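Local coordinates for protein pectate lyase (PDB 1RU4) that cleaves pectate (polygalacturonate) by beta-elimination, as a pectate lyase built on a parallel beta-helix, at residues Ser9-Lys14 with Tyr83-Asn88. Residues are numbered along the deposited sequence; the frame is centred on the assembly and turned at random.
Sequences SGISTK and YVAAAN
The methyl CG2 of I11 lies over one face of the Y83 ring, 3.5 Å from the ring centroid and only 7° off the normal, a nearly central CH-pi contact. The carbonyl oxygen of S12 approaches the same ring obliquely, its O lying 3.9 Å from CE1 of Y83. I11 can use both branches at once: with CG2 anti to the backbone N and CG1 beside it (chi1 -66°), one methyl rests on the ring while the other arm reaches toward the strand, its CD1 fitting between the ring atom CD2 of Y83 and CB of A85, with I11 CD1 at 3.7 Å from A85 CB. The side chains of I11 and Y83 point past one another, and L50 of strand 50-53 touches both. At the phenol end, two waters tie the Y83 hydroxyl to the backbone of S12: one accepts from S12 N at 2.9 Å, the other donates to S12 O, so the ring is tethered at its hydroxyl as well as packed on its face. Farther along, S9 OG donates to A86 O over 2.7 Å, in the carbonyl plane with a C=O...OG angle of 148°. The same hydroxyl is also hydrogen-bonded to the backbone N of C89, whose disulfide to C3 joins these two regions covalently. S9-K14 crosses strand 82-86, whose backbone is paired in parallel with strands 50-53 and 117-120. Here an N-terminal segment packs on the outside of an early coil of the right-handed parallel beta-helix of the Pel9A-like pectate lyases.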
ATOM      1  N   SER A   9       3.629  10.207 -19.299  1.00  5.89           N
ATOM      2  CA  SER A   9       2.728   9.831 -18.215  1.00  5.84           C
ATOM      3  C   SER A   9       2.564  10.892 -17.119  1.00  7.94           C
ATOM      4  O   SER A   9       2.561  10.572 -15.930  1.00  7.61           O
ATOM      5  CB  SER A   9       3.202   8.508 -17.605  1.00  7.08           C
ATOM      6  OG  SER A   9       3.337   7.520 -18.611  1.00  5.54           O
ATOM      7  N   GLY A  10       2.439  12.151 -17.530  1.00  8.28           N
ATOM      8  CA  GLY A  10       2.227  13.235 -16.582  1.00 10.17           C
ATOM      9  C   GLY A  10       3.475  13.899 -16.027  1.00 10.73           C
ATOM     10  O   GLY A  10       3.381  14.888 -15.297  1.00 13.36           O
ATOM     11  N   ILE A  11       4.641  13.380 -16.394  1.00  9.40           N
ATOM     12  CA  ILE A  11       5.912  13.886 -15.885  1.00  9.55           C
ATOM     13  C   ILE A  11       6.534  14.985 -16.750  1.00 10.19           C
ATOM     14  O   ILE A  11       6.595  14.865 -17.972  1.00 10.31           O
ATOM     15  CB  ILE A  11       6.922  12.723 -15.723  1.00  9.82           C
ATOM     16  CG1 ILE A  11       6.431  11.758 -14.638  1.00 10.39           C
ATOM     17  CG2 ILE A  11       8.315  13.254 -15.400  1.00  9.39           C
ATOM     18  CD1 ILE A  11       7.186  10.442 -14.595  1.00 11.37           C
ATOM     19  N   SER A  12       6.974  16.062 -16.101  1.00 11.87           N
ATOM     20  CA  SER A  12       7.688  17.148 -16.775  1.00 13.53           C
ATOM     21  C   SER A  12       9.182  16.935 -16.567  1.00 14.15           C
ATOM     22  O   SER A  12       9.652  16.883 -15.430  1.00 15.10           O
ATOM     23  CB  SER A  12       7.282  18.508 -16.197  1.00 15.70           C
ATOM     24  OG  SER A  12       5.942  18.829 -16.519  1.00 22.28           O
ATOM     25  N   THR A  13       9.930  16.815 -17.661  1.00 13.98           N
ATOM     26  CA  THR A  13      11.364  16.550 -17.564  1.00 15.32           C
ATOM     27  C   THR A  13      12.190  17.239 -18.649  1.00 16.34           C
ATOM     28  O   THR A  13      11.693  17.539 -19.735  1.00 16.57           O
ATOM     29  CB  THR A  13      11.646  15.030 -17.592  1.00 14.72           C
ATOM     30  OG1 THR A  13      13.041  14.793 -17.372  1.00 14.89           O
ATOM     31  CG2 THR A  13      11.236  14.430 -18.928  1.00 15.26           C
ATOM     32  N   LYS A  14      13.463  17.477 -18.339  1.00 17.45           N
ATOM     33  CA  LYS A  14      14.382  18.139 -19.261  1.00 18.29           C
ATOM     34  C   LYS A  14      15.131  17.158 -20.158  1.00 18.27           C
ATOM     35  O   LYS A  14      15.766  17.563 -21.134  1.00 20.04           O
ATOM     36  CB  LYS A  14      15.395  18.983 -18.482  1.00 18.46           C
ATOM     37  CG  LYS A  14      16.316  18.174 -17.575  1.00 20.20           C
ATOM     38  CD  LYS A  14      17.296  19.069 -16.831  1.00 21.29           C
ATOM     39  CE  LYS A  14      18.187  18.258 -15.903  1.00 22.94           C
ATOM     40  NZ  LYS A  14      19.116  19.124 -15.123  1.00 22.94           N
ATOM     41  N   TYR A  83      13.120  10.426 -12.123  1.00  6.85           N
ATOM     42  CA  TYR A  83      11.892   9.748 -12.528  1.00  7.02           C
ATOM     43  C   TYR A  83      12.138   8.423 -13.242  1.00  7.27           C
ATOM     44  O   TYR A  83      13.017   8.319 -14.093  1.00  7.36           O
ATOM     45  CB  TYR A  83      11.075  10.650 -13.458  1.00  6.76           C
ATOM     46  CG  TYR A  83      10.613  11.961 -12.863  1.00  7.92           C
ATOM     47  CD1 TYR A  83      11.313  13.143 -13.110  1.00  9.80           C
ATOM     48  CD2 TYR A  83       9.436  12.035 -12.118  1.00  7.65           C
ATOM     49  CE1 TYR A  83      10.846  14.370 -12.633  1.00 10.62           C
ATOM     50  CE2 TYR A  83       8.961  13.254 -11.637  1.00  9.51           C
ATOM     51  CZ  TYR A  83       9.669  14.416 -11.901  1.00 11.13           C
ATOM     52  OH  TYR A  83       9.188  15.624 -11.445  1.00 15.24           O
ATOM     53  N   VAL A  84      11.341   7.415 -12.893  1.00  5.74           N
ATOM     54  CA  VAL A  84      11.373   6.115 -13.560  1.00  5.71           C
ATOM     55  C   VAL A  84       9.909   5.781 -13.828  1.00  6.25           C
ATOM     56  O   VAL A  84       9.132   5.592 -12.890  1.00  5.88           O
ATOM     57  CB  VAL A  84      12.005   5.017 -12.661  1.00  5.64           C
ATOM     58  CG1 VAL A  84      12.000   3.671 -13.380  1.00  6.73           C
ATOM     59  CG2 VAL A  84      13.428   5.396 -12.277  1.00  7.50           C
ATOM     60  N   ALA A  85       9.521   5.736 -15.099  1.00  5.70           N
ATOM     61  CA  ALA A  85       8.113   5.535 -15.429  1.00  5.67           C
ATOM     62  C   ALA A  85       7.837   4.813 -16.740  1.00  5.93           C
ATOM     63  O   ALA A  85       8.578   4.955 -17.714  1.00  6.52           O
ATOM     64  CB  ALA A  85       7.382   6.877 -15.413  1.00  7.10           C
ATOM     65  N   ALA A  86       6.757   4.035 -16.749  1.00  5.72           N
ATOM     66  CA  ALA A  86       6.295   3.375 -17.963  1.00  5.69           C
ATOM     67  C   ALA A  86       5.604   4.426 -18.830  1.00  6.33           C
ATOM     68  O   ALA A  86       4.814   5.230 -18.332  1.00  5.73           O
ATOM     69  CB  ALA A  86       5.333   2.247 -17.618  1.00  6.95           C
ATOM     70  N   ALA A  87       5.915   4.416 -20.122  1.00  5.29           N
ATOM     71  CA  ALA A  87       5.377   5.397 -21.063  1.00  4.86           C
ATOM     72  C   ALA A  87       3.880   5.274 -21.320  1.00  4.34           C
ATOM     73  O   ALA A  87       3.304   4.194 -21.192  1.00  4.94           O
ATOM     74  CB  ALA A  87       6.132   5.314 -22.382  1.00  5.68           C
ATOM     75  N   ASN A  88       3.266   6.397 -21.694  1.00  4.45           N
ATOM     76  CA  ASN A  88       1.850   6.455 -22.058  1.00  5.26           C
ATOM     77  C   ASN A  88       0.923   5.806 -21.033  1.00  5.09           C
ATOM     78  O   ASN A  88      -0.079   5.181 -21.390  1.00  5.98           O
ATOM     79  CB  ASN A  88       1.641   5.829 -23.441  1.00  6.20           C
ATOM     80  CG  ASN A  88       2.254   6.658 -24.550  1.00  7.73           C
ATOM     81  OD1 ASN A  88       1.611   7.557 -25.094  1.00 10.58           O
ATOM     82  ND2 ASN A  88       3.506   6.373 -24.880  1.00  6.20           N
TER
HETATM   83  O   HOH W   1       6.729  16.084 -13.215  1.00 15.18           O
HETATM   84  O   HOH W   2      10.285  17.794 -13.003  1.00 22.23           O